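Local coordinates for protein mitochondrial edited mRNA stability factor 1 (Trypanosoma brucei, PDB 6NL1) that probably processes the 5' ends of mitochondrial mRNAs through its Nudix domain and helps to stabilise edited transcripts in trypanosomes, at residues 216-221 with 260-265; 238-243 with 256-261. One frame throughout, in Å; residues are numbered along the deposited sequence.

Interaction 1 (216-221 with 260-265); sequences EWLMLR and EETGIT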
ATOM      1  N   GLU A 216      17.391 -15.727   3.003  1.00 24.70           N
ATOM      2  CA  GLU A 216      17.419 -14.300   3.344  1.00 31.62           C
ATOM      3  C   GLU A 216      16.536 -13.497   2.390  1.00 24.94           C
ATOM      4  O   GLU A 216      16.531 -13.734   1.179  1.00 29.83           O
ATOM      5  CB  GLU A 216      18.852 -13.741   3.285  1.00 27.22           C
ATOM      6  CG  GLU A 216      19.816 -14.340   4.300  1.00 34.85           C
ATOM      7  CD  GLU A 216      21.172 -13.635   4.348  1.00 41.91           C
ATOM      8  OE1 GLU A 216      21.696 -13.206   3.291  1.00 35.97           O
ATOM      9  OE2 GLU A 216      21.723 -13.520   5.461  1.00 46.09           O
ATOM     10  N   TRP A 217      15.802 -12.537   2.941  1.00 25.72           N
ATOM     11  CA  TRP A 217      14.876 -11.717   2.169  1.00 26.47           C
ATOM     12  C   TRP A 217      15.439 -10.308   1.996  1.00 34.24           C
ATOM     13  O   TRP A 217      15.962  -9.713   2.945  1.00 24.93           O
ATOM     14  CB  TRP A 217      13.512 -11.640   2.879  1.00 21.76           C
ATOM     15  CG  TRP A 217      12.891 -12.975   3.113  1.00 34.24           C
ATOM     16  CD1 TRP A 217      12.961 -13.723   4.252  1.00 23.45           C
ATOM     17  CD2 TRP A 217      12.124 -13.741   2.171  1.00 27.57           C
ATOM     18  NE1 TRP A 217      12.277 -14.913   4.079  1.00 29.24           N
ATOM     19  CE2 TRP A 217      11.754 -14.945   2.811  1.00 32.53           C
ATOM     20  CE3 TRP A 217      11.710 -13.523   0.846  1.00 29.40           C
ATOM     21  CZ2 TRP A 217      10.992 -15.932   2.174  1.00 26.84           C
ATOM     22  CZ3 TRP A 217      10.951 -14.505   0.211  1.00 30.06           C
ATOM     23  CH2 TRP A 217      10.605 -15.698   0.879  1.00 28.04           C
ATOM     24  N   LEU A 218      15.329  -9.777   0.786  1.00 25.41           N
ATOM     25  CA  LEU A 218      15.700  -8.389   0.533  1.00 30.89           C
ATOM     26  C   LEU A 218      14.664  -7.453   1.154  1.00 30.89           C
ATOM     27  O   LEU A 218      13.473  -7.584   0.896  1.00 24.10           O
ATOM     28  CB  LEU A 218      15.781  -8.135  -0.970  1.00 30.77           C
ATOM     29  CG  LEU A 218      16.421  -6.816  -1.393  1.00 40.01           C
ATOM     30  CD1 LEU A 218      17.882  -6.814  -0.987  1.00 32.06           C
ATOM     31  CD2 LEU A 218      16.280  -6.609  -2.895  1.00 31.31           C
ATOM     32  N   MET A 219      15.116  -6.507   1.969  1.00 26.49           N
ATOM     33  CA  MET A 219      14.201  -5.581   2.619  1.00 21.00           C
ATOM     34  C   MET A 219      14.626  -4.113   2.486  1.00 28.91           C
ATOM     35  O   MET A 219      15.812  -3.815   2.346  1.00 25.25           O
ATOM     36  CB  MET A 219      14.060  -5.955   4.094  1.00 19.65           C
ATOM     37  CG  MET A 219      13.614  -7.405   4.278  1.00 28.16           C
ATOM     38  SD  MET A 219      12.859  -7.692   5.870  1.00 40.44           S
ATOM     39  CE  MET A 219      14.010  -6.868   6.944  1.00155.59           C
ATOM     40  N   LEU A 220      13.644  -3.212   2.530  1.00 18.03           N
ATOM     41  CA  LEU A 220      13.881  -1.773   2.498  1.00 27.13           C
ATOM     42  C   LEU A 220      13.142  -1.140   3.664  1.00 26.47           C
ATOM     43  O   LEU A 220      12.277  -1.767   4.269  1.00 25.94           O
ATOM     44  CB  LEU A 220      13.320  -1.142   1.216  1.00 29.59           C
ATOM     45  CG  LEU A 220      13.805  -1.580  -0.163  1.00 51.91           C
ATOM     46  CD1 LEU A 220      12.855  -2.612  -0.739  1.00 35.97           C
ATOM     47  CD2 LEU A 220      13.908  -0.364  -1.095  1.00 33.29           C
ATOM     48  N   ARG A 221      13.466   0.114   3.958  1.00 20.78           N
ATOM     49  CA  ARG A 221      12.726   0.871   4.958  1.00 22.92           C
ATOM     50  C   ARG A 221      12.196   2.154   4.336  1.00 25.93           C
ATOM     51  O   ARG A 221      12.960   3.052   3.999  1.00 25.28           O
ATOM     52  CB  ARG A 221      13.611   1.163   6.168  1.00 18.44           C
ATOM     53  CG  ARG A 221      14.052  -0.118   6.903  1.00 24.95           C
ATOM     54  CD  ARG A 221      14.826   0.196   8.166  1.00 26.14           C
ATOM     55  NE  ARG A 221      13.966   0.721   9.228  1.00 23.62           N
ATOM     56  CZ  ARG A 221      14.443   1.312  10.319  1.00 29.26           C
ATOM     57  NH1 ARG A 221      15.757   1.442  10.480  1.00 18.78           N
ATOM     58  NH2 ARG A 221      13.622   1.768  11.248  1.00 23.12           N
ATOM     59  N   GLU A 260      11.105  -0.657  -9.406  1.00 26.67           N
ATOM     60  CA  GLU A 260      11.037   0.715  -8.888  1.00 27.96           C
ATOM     61  C   GLU A 260      11.727   0.876  -7.535  1.00 32.76           C
ATOM     62  O   GLU A 260      12.302   1.925  -7.248  1.00 30.46           O
ATOM     63  CB  GLU A 260       9.585   1.208  -8.804  1.00 22.42           C
ATOM     64  CG  GLU A 260       8.918   1.323 -10.174  1.00 29.64           C
ATOM     65  CD  GLU A 260       7.500   1.876 -10.128  1.00 37.99           C
ATOM     66  OE1 GLU A 260       7.031   2.315  -9.048  1.00 30.38           O
ATOM     67  OE2 GLU A 260       6.849   1.876 -11.192  1.00 37.16           O
ATOM     68  N   GLU A 261      11.684  -0.159  -6.702  1.00 30.33           N
ATOM     69  CA  GLU A 261      12.247  -0.031  -5.359  1.00 19.50           C
ATOM     70  C   GLU A 261      13.685  -0.515  -5.241  1.00 31.08           C
ATOM     71  O   GLU A 261      14.393  -0.104  -4.320  1.00 26.40           O
ATOM     72  CB  GLU A 261      11.343  -0.692  -4.305  1.00 29.01           C
ATOM     73  CG  GLU A 261       9.990   0.020  -4.144  1.00 22.52           C
ATOM     74  CD  GLU A 261       9.227  -0.387  -2.880  1.00 26.75           C
ATOM     75  OE1 GLU A 261       9.237  -1.584  -2.531  1.00 30.82           O
ATOM     76  OE2 GLU A 261       8.615   0.500  -2.235  1.00 32.58           O
ATOM     77  N   THR A 262      14.130  -1.347  -6.184  1.00 23.69           N
ATOM     78  CA  THR A 262      15.425  -2.004  -6.041  1.00 24.91           C
ATOM     79  C   THR A 262      16.293  -1.948  -7.280  1.00 24.10           C
ATOM     80  O   THR A 262      17.505  -2.153  -7.201  1.00 29.44           O
ATOM     81  CB  THR A 262      15.256  -3.491  -5.687  1.00 31.62           C
ATOM     82  OG1 THR A 262      14.693  -4.175  -6.811  1.00 21.61           O
ATOM     83  CG2 THR A 262      14.343  -3.659  -4.478  1.00 23.88           C
ATOM     84  N   GLY A 263      15.670  -1.702  -8.429  1.00 31.79           N
ATOM     85  CA  GLY A 263      16.382  -1.708  -9.695  1.00 26.62           C
ATOM     86  C   GLY A 263      16.629  -3.119 -10.207  1.00 34.73           C
ATOM     87  O   GLY A 263      17.358  -3.315 -11.178  1.00 35.63           O
ATOM     88  N   ILE A 264      16.019  -4.108  -9.559  1.00 35.55           N
ATOM     89  CA  ILE A 264      16.173  -5.508  -9.967  1.00 27.82           C
ATOM     90  C   ILE A 264      15.143  -5.944 -11.013  1.00 30.41           C
ATOM     91  O   ILE A 264      13.932  -5.722 -10.865  1.00 30.79           O
ATOM     92  CB  ILE A 264      16.066  -6.467  -8.760  1.00 34.12           C
ATOM     93  CG1 ILE A 264      17.218  -6.229  -7.783  1.00 33.88           C
ATOM     94  CG2 ILE A 264      16.057  -7.932  -9.224  1.00 27.00           C
ATOM     95  CD1 ILE A 264      17.077  -7.006  -6.491  1.00 36.26           C
ATOM     96  N   THR A 265      15.631  -6.587 -12.064  1.00 31.23           N
ATOM     97  CA  THR A 265      14.764  -7.152 -13.088  1.00 35.37           C
ATOM     98  C   THR A 265      14.691  -8.664 -12.913  1.00 34.53           C
ATOM     99  O   THR A 265      15.722  -9.337 -12.950  1.00 42.86           O
ATOM    100  CB  THR A 265      15.304  -6.844 -14.505  1.00 46.34           C
ATOM    101  OG1 THR A 265      15.338  -5.429 -14.709  1.00 45.11           O
ATOM    102  CG2 THR A 265      14.426  -7.491 -15.579  1.00 32.83           C
TER

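Interaction 2 (238-243 with 256-261); sequences KLPGKW and RTLWEE. With SO4 (sulfate ion), chain B.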
ATOM      1  N   LYS A 238       9.948  -3.308   4.896  1.00 20.93           N
ATOM      2  CA  LYS A 238       9.113  -4.007   3.933  1.00 23.42           C
ATOM      3  C   LYS A 238       9.918  -4.844   2.949  1.00 17.93           C
ATOM      4  O   LYS A 238      11.067  -4.545   2.664  1.00 24.09           O
ATOM      5  CB  LYS A 238       8.253  -2.992   3.160  1.00 19.68           C
ATOM      6  CG  LYS A 238       9.083  -1.988   2.332  1.00 19.48           C
ATOM      7  CD  LYS A 238       8.241  -0.825   1.760  1.00 25.65           C
ATOM      8  CE  LYS A 238       7.106  -1.274   0.837  1.00 23.88           C
ATOM      9  NZ  LYS A 238       7.581  -2.057  -0.354  1.00 24.73           N
ATOM     10  N   LEU A 239       9.290  -5.906   2.448  1.00 17.41           N
ATOM     11  CA  LEU A 239       9.688  -6.532   1.194  1.00 21.10           C
ATOM     12  C   LEU A 239       9.449  -5.514   0.062  1.00 19.79           C
ATOM     13  O   LEU A 239       8.666  -4.578   0.217  1.00 27.54           O
ATOM     14  CB  LEU A 239       8.860  -7.808   0.948  1.00 22.27           C
ATOM     15  CG  LEU A 239       8.871  -8.880   2.048  1.00 32.11           C
ATOM     16  CD1 LEU A 239       8.003 -10.105   1.686  1.00 21.85           C
ATOM     17  CD2 LEU A 239      10.295  -9.315   2.345  1.00 29.05           C
ATOM     18  N   PRO A 240      10.143  -5.680  -1.069  1.00 25.78           N
ATOM     19  CA  PRO A 240       9.912  -4.789  -2.215  1.00 25.07           C
ATOM     20  C   PRO A 240       8.491  -4.937  -2.729  1.00 32.85           C
ATOM     21  O   PRO A 240       7.897  -5.999  -2.571  1.00 22.31           O
ATOM     22  CB  PRO A 240      10.883  -5.317  -3.279  1.00 19.96           C
ATOM     23  CG  PRO A 240      11.942  -6.073  -2.508  1.00 25.22           C
ATOM     24  CD  PRO A 240      11.226  -6.652  -1.316  1.00 22.30           C
ATOM     25  N   GLY A 241       7.956  -3.893  -3.350  1.00 24.22           N
ATOM     26  CA  GLY A 241       6.655  -3.995  -3.978  1.00 18.71           C
ATOM     27  C   GLY A 241       5.751  -2.866  -3.556  1.00 24.26           C
ATOM     28  O   GLY A 241       5.850  -2.376  -2.438  1.00 22.80           O
ATOM     29  N   LYS A 242       4.874  -2.447  -4.458  1.00 24.21           N
ATOM     30  CA  LYS A 242       3.968  -1.345  -4.164  1.00 29.39           C
ATOM     31  C   LYS A 242       2.506  -1.739  -4.332  1.00 26.03           C
ATOM     32  O   LYS A 242       1.955  -2.421  -3.470  1.00 25.70           O
ATOM     33  CB  LYS A 242       4.302  -0.134  -5.022  1.00 16.65           C
ATOM     34  CG  LYS A 242       5.668   0.497  -4.732  1.00 25.03           C
ATOM     35  CD  LYS A 242       5.831   1.748  -5.611  1.00 37.68           C
ATOM     36  CE  LYS A 242       7.209   2.312  -5.544  1.00 47.28           C
ATOM     37  NZ  LYS A 242       7.331   3.496  -6.434  1.00 39.57           N
ATOM     38  N   TRP A 243       1.886  -1.314  -5.435  1.00 20.85           N
ATOM     39  CA  TRP A 243       0.476  -1.617  -5.692  1.00 25.46           C
ATOM     40  C   TRP A 243       0.160  -1.822  -7.179  1.00 26.30           C
ATOM     41  O   TRP A 243       0.923  -1.411  -8.056  1.00 24.36           O
ATOM     42  CB  TRP A 243      -0.428  -0.524  -5.108  1.00 23.67           C
ATOM     43  CG  TRP A 243      -0.303   0.805  -5.812  1.00 29.33           C
ATOM     44  CD1 TRP A 243      -0.991   1.215  -6.927  1.00 24.13           C
ATOM     45  CD2 TRP A 243       0.570   1.891  -5.459  1.00 21.22           C
ATOM     46  NE1 TRP A 243      -0.598   2.493  -7.282  1.00 30.61           N
ATOM     47  CE2 TRP A 243       0.357   2.927  -6.399  1.00 20.84           C
ATOM     48  CE3 TRP A 243       1.504   2.092  -4.437  1.00 29.13           C
ATOM     49  CZ2 TRP A 243       1.044   4.138  -6.344  1.00 34.76           C
ATOM     50  CZ3 TRP A 243       2.183   3.298  -4.379  1.00 26.36           C
ATOM     51  CH2 TRP A 243       1.957   4.304  -5.333  1.00 30.14           C
ATOM     52  N   ARG A 256       7.050  -4.935 -11.804  1.00 27.74           N
ATOM     53  CA  ARG A 256       7.310  -3.526 -12.083  1.00 23.34           C
ATOM     54  C   ARG A 256       7.771  -2.792 -10.826  1.00 37.81           C
ATOM     55  O   ARG A 256       8.744  -2.039 -10.853  1.00 25.77           O
ATOM     56  CB  ARG A 256       6.049  -2.846 -12.640  1.00 26.04           C
ATOM     57  CG  ARG A 256       6.168  -1.312 -12.784  1.00 27.21           C
ATOM     58  CD  ARG A 256       4.851  -0.668 -13.273  1.00 26.40           C
ATOM     59  NE  ARG A 256       3.726  -0.968 -12.383  1.00 27.25           N
ATOM     60  CZ  ARG A 256       3.452  -0.301 -11.263  1.00 34.37           C
ATOM     61  NH1 ARG A 256       4.208   0.726 -10.882  1.00 23.52           N
ATOM     62  NH2 ARG A 256       2.417  -0.654 -10.519  1.00 22.69           N
ATOM     63  N   THR A 257       7.072  -3.013  -9.719  1.00 25.73           N
ATOM     64  CA  THR A 257       7.358  -2.252  -8.509  1.00 22.23           C
ATOM     65  C   THR A 257       8.572  -2.779  -7.755  1.00 23.43           C
ATOM     66  O   THR A 257       9.175  -2.047  -6.984  1.00 27.74           O
ATOM     67  CB  THR A 257       6.120  -2.128  -7.581  1.00 22.19           C
ATOM     68  OG1 THR A 257       5.671  -3.425  -7.180  1.00 23.41           O
ATOM     69  CG2 THR A 257       4.986  -1.405  -8.318  1.00 24.89           C
ATOM     70  N   LEU A 258       8.931  -4.046  -7.974  1.00 24.93           N
ATOM     71  CA  LEU A 258      10.224  -4.539  -7.502  1.00 23.84           C
ATOM     72  C   LEU A 258      11.326  -3.696  -8.141  1.00 29.79           C
ATOM     73  O   LEU A 258      12.240  -3.225  -7.460  1.00 28.20           O
ATOM     74  CB  LEU A 258      10.446  -6.005  -7.881  1.00 22.45           C
ATOM     75  CG  LEU A 258      11.903  -6.478  -7.758  1.00 27.78           C
ATOM     76  CD1 LEU A 258      12.368  -6.462  -6.292  1.00 24.69           C
ATOM     77  CD2 LEU A 258      12.068  -7.869  -8.339  1.00 25.16           C
ATOM     78  N   TRP A 259      11.237  -3.508  -9.457  1.00 25.26           N
ATOM     79  CA  TRP A 259      12.229  -2.693 -10.157  1.00 29.91           C
ATOM     80  C   TRP A 259      12.273  -1.258  -9.616  1.00 29.07           C
ATOM     81  O   TRP A 259      13.349  -0.710  -9.378  1.00 30.20           O
ATOM     82  CB  TRP A 259      11.997  -2.679 -11.672  1.00 27.91           C
ATOM     83  CG  TRP A 259      13.047  -1.875 -12.360  1.00 34.10           C
ATOM     84  CD1 TRP A 259      14.283  -2.309 -12.748  1.00 31.98           C
ATOM     85  CD2 TRP A 259      12.987  -0.478 -12.691  1.00 23.25           C
ATOM     86  NE1 TRP A 259      14.987  -1.272 -13.317  1.00 34.56           N
ATOM     87  CE2 TRP A 259      14.216  -0.139 -13.295  1.00 29.69           C
ATOM     88  CE3 TRP A 259      12.009   0.514 -12.545  1.00 35.41           C
ATOM     89  CZ2 TRP A 259      14.496   1.153 -13.760  1.00 30.49           C
ATOM     90  CZ3 TRP A 259      12.286   1.799 -13.009  1.00 28.51           C
ATOM     91  CH2 TRP A 259      13.519   2.104 -13.607  1.00 36.29           C
ATOM     92  N   GLU A 260      11.105  -0.657  -9.406  1.00 26.67           N
ATOM     93  CA  GLU A 260      11.037   0.715  -8.888  1.00 27.96           C
ATOM     94  C   GLU A 260      11.727   0.876  -7.535  1.00 32.76           C
ATOM     95  O   GLU A 260      12.302   1.925  -7.248  1.00 30.46           O
ATOM     96  CB  GLU A 260       9.585   1.208  -8.804  1.00 22.42           C
ATOM     97  CG  GLU A 260       8.918   1.323 -10.174  1.00 29.64           C
ATOM     98  CD  GLU A 260       7.500   1.876 -10.128  1.00 37.99           C
ATOM     99  OE1 GLU A 260       7.031   2.315  -9.048  1.00 30.38           O
ATOM    100  OE2 GLU A 260       6.849   1.876 -11.192  1.00 37.16           O
ATOM    101  N   GLU A 261      11.684  -0.159  -6.702  1.00 30.33           N
ATOM    102  CA  GLU A 261      12.247  -0.031  -5.359  1.00 19.50           C
ATOM    103  C   GLU A 261      13.685  -0.515  -5.241  1.00 31.08           C
ATOM    104  O   GLU A 261      14.393  -0.104  -4.320  1.00 26.40           O
ATOM    105  CB  GLU A 261      11.343  -0.692  -4.305  1.00 29.01           C
ATOM    106  CG  GLU A 261       9.990   0.020  -4.144  1.00 22.52           C
ATOM    107  CD  GLU A 261       9.227  -0.387  -2.880  1.00 26.75           C
ATOM    108  OE1 GLU A 261       9.237  -1.584  -2.531  1.00 30.82           O
ATOM    109  OE2 GLU A 261       8.615   0.500  -2.235  1.00 32.58           O
TER
HETATM  110  S   SO4 B 401       5.496  -6.601   4.019  1.00 54.24           S
HETATM  111  O1  SO4 B 401       6.413  -6.010   3.055  1.00 45.71           O
HETATM  112  O2  SO4 B 401       4.308  -5.752   4.068  1.00 82.66           O
HETATM  113  O3  SO4 B 401       5.125  -7.965   3.659  1.00 52.35           O
HETATM  114  O4  SO4 B 401       6.136  -6.651   5.332  1.00 77.35           O

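Interaction 1 (216-221 with 260-265)
Leu218 and Leu220, two residues apart on strand 216-221, send their side chains into the C-terminal end of the helix that runs into 260-265, a small worked example of how a sheet and a helix end share a hydrophobic core. Leu218 has CG anti to its backbone N (chi1 -168°), and this throws CD2 forward to meet Ile264 tip to tip, CD2 to CD1 at 3.7 Å. The same methyl passes the methyl of Thr262 at 3.9 Å from CG2. Leu220 has CG beside the backbone N, with chi2 at 96°, off a staggered value, and its two methyls divide the work. CD1 reaches Thr262 CG2, the two side chains crossing at about a right angle, while CD2 lies 3.3 Å from the backbone O of Glu261 and also brushes that residue's CB.

Thr262 splits its two branches between apolar and polar partners. Its methyl turns to both leucines, whereas OG1, set between the backbone N and the carbonyl carbon (chi1 68°), faces its own chain. There OG1 accepts from Ile264 N at 3.1 Å, an ST turn, and is also hydrogen-bonded to Leu258 O one turn back in the helix. Gly263, with positive phi, is where the chain leaves helical geometry, and beyond it Ile264 points back toward Leu218; the pair matches the Gly-hydrophobic end of the Nudix box. The carboxylate of Glu261 belongs to another set of partners, among them Tyr313.

All five touching residues are buried. Strand 216-223 pairs antiparallel with strands 200-207, 235-238 and 343-346 in the branched mixed sheet, and Trp345 and Cys343 of the last strand pack on Leu218 and Leu220. The end of helix 250-262 meets this sheet within the Nudix domain, with Ile264 folding back against Leu258.

Interaction 2 (238-243 with 256-261)
Lys238 and Glu261 approach from opposite directions, and their salt bridge joins loop 238-243 to helix 250-262. The lysine chain bends at chi3 and chi4, curling NZ back over its own loop so that it donates to Leu239 O, to Gly241 O at 2.7 Å and to Glu261 OE1 at 2.8 Å. On OE1 the ammonium uses the syn lone pair, while Gly241 N comes in from above the carboxylate plane.

Lys242 instead extends across the helix surface. Its NZ meets Glu260 OE1 at 2.9 Å, nearly in line with the C-O bond, the side chains crossing at about a right angle. Glu260 OE2 lies near the guanidinium plane of Arg256, but NH1 meets it from 45° above the carboxylate plane; Arg256 also pairs with Glu248. Thr257 OG1 accepts from Lys242 N at 3.0 Å and bonds to Ala253 O. Pro240 and Leu258 lie side by side, CB to CD1 3.5 Å.

A sulfate, probably from the crystallisation liquor, accepts from Leu239 N and hydrogen-bonds Tyr292, which binds GDP in another structure.

Arg256, Glu260 and Glu261 match the Nudix box, Thr257 replacing its usual glutamate. Two donors on OE1 and Tyr313 on OE2 would fix the Glu261 carboxylate's rotation.

In the fold
Both contacts draw on helix 250-262 and lie within the Nudix domain, their centres about 7 Å apart. Along the chain, strand 216-221 comes first, then loop 238-243, and the two interactions finish on the last part of helix 250-262 and the turn after it, sharing Glu260 and Glu261. Strand 216-223 pairs antiparallel with strand 235-238, and the probable hydrogen bond from Lys238 N to Leu220 O, 2.9 Å, joins the contacts directly. Interaction 1 packs the helix end on the sheet through apolar groups; interaction 2 joins the loop between strand 235-238 and the helix to that helix by salt bridges and backbone hydrogen bonds. In this apo form, Lys238 and Leu239 lie about 4 Å from the side chains of Arg202 and Tyr292 respectively, which bind GDP in another structure.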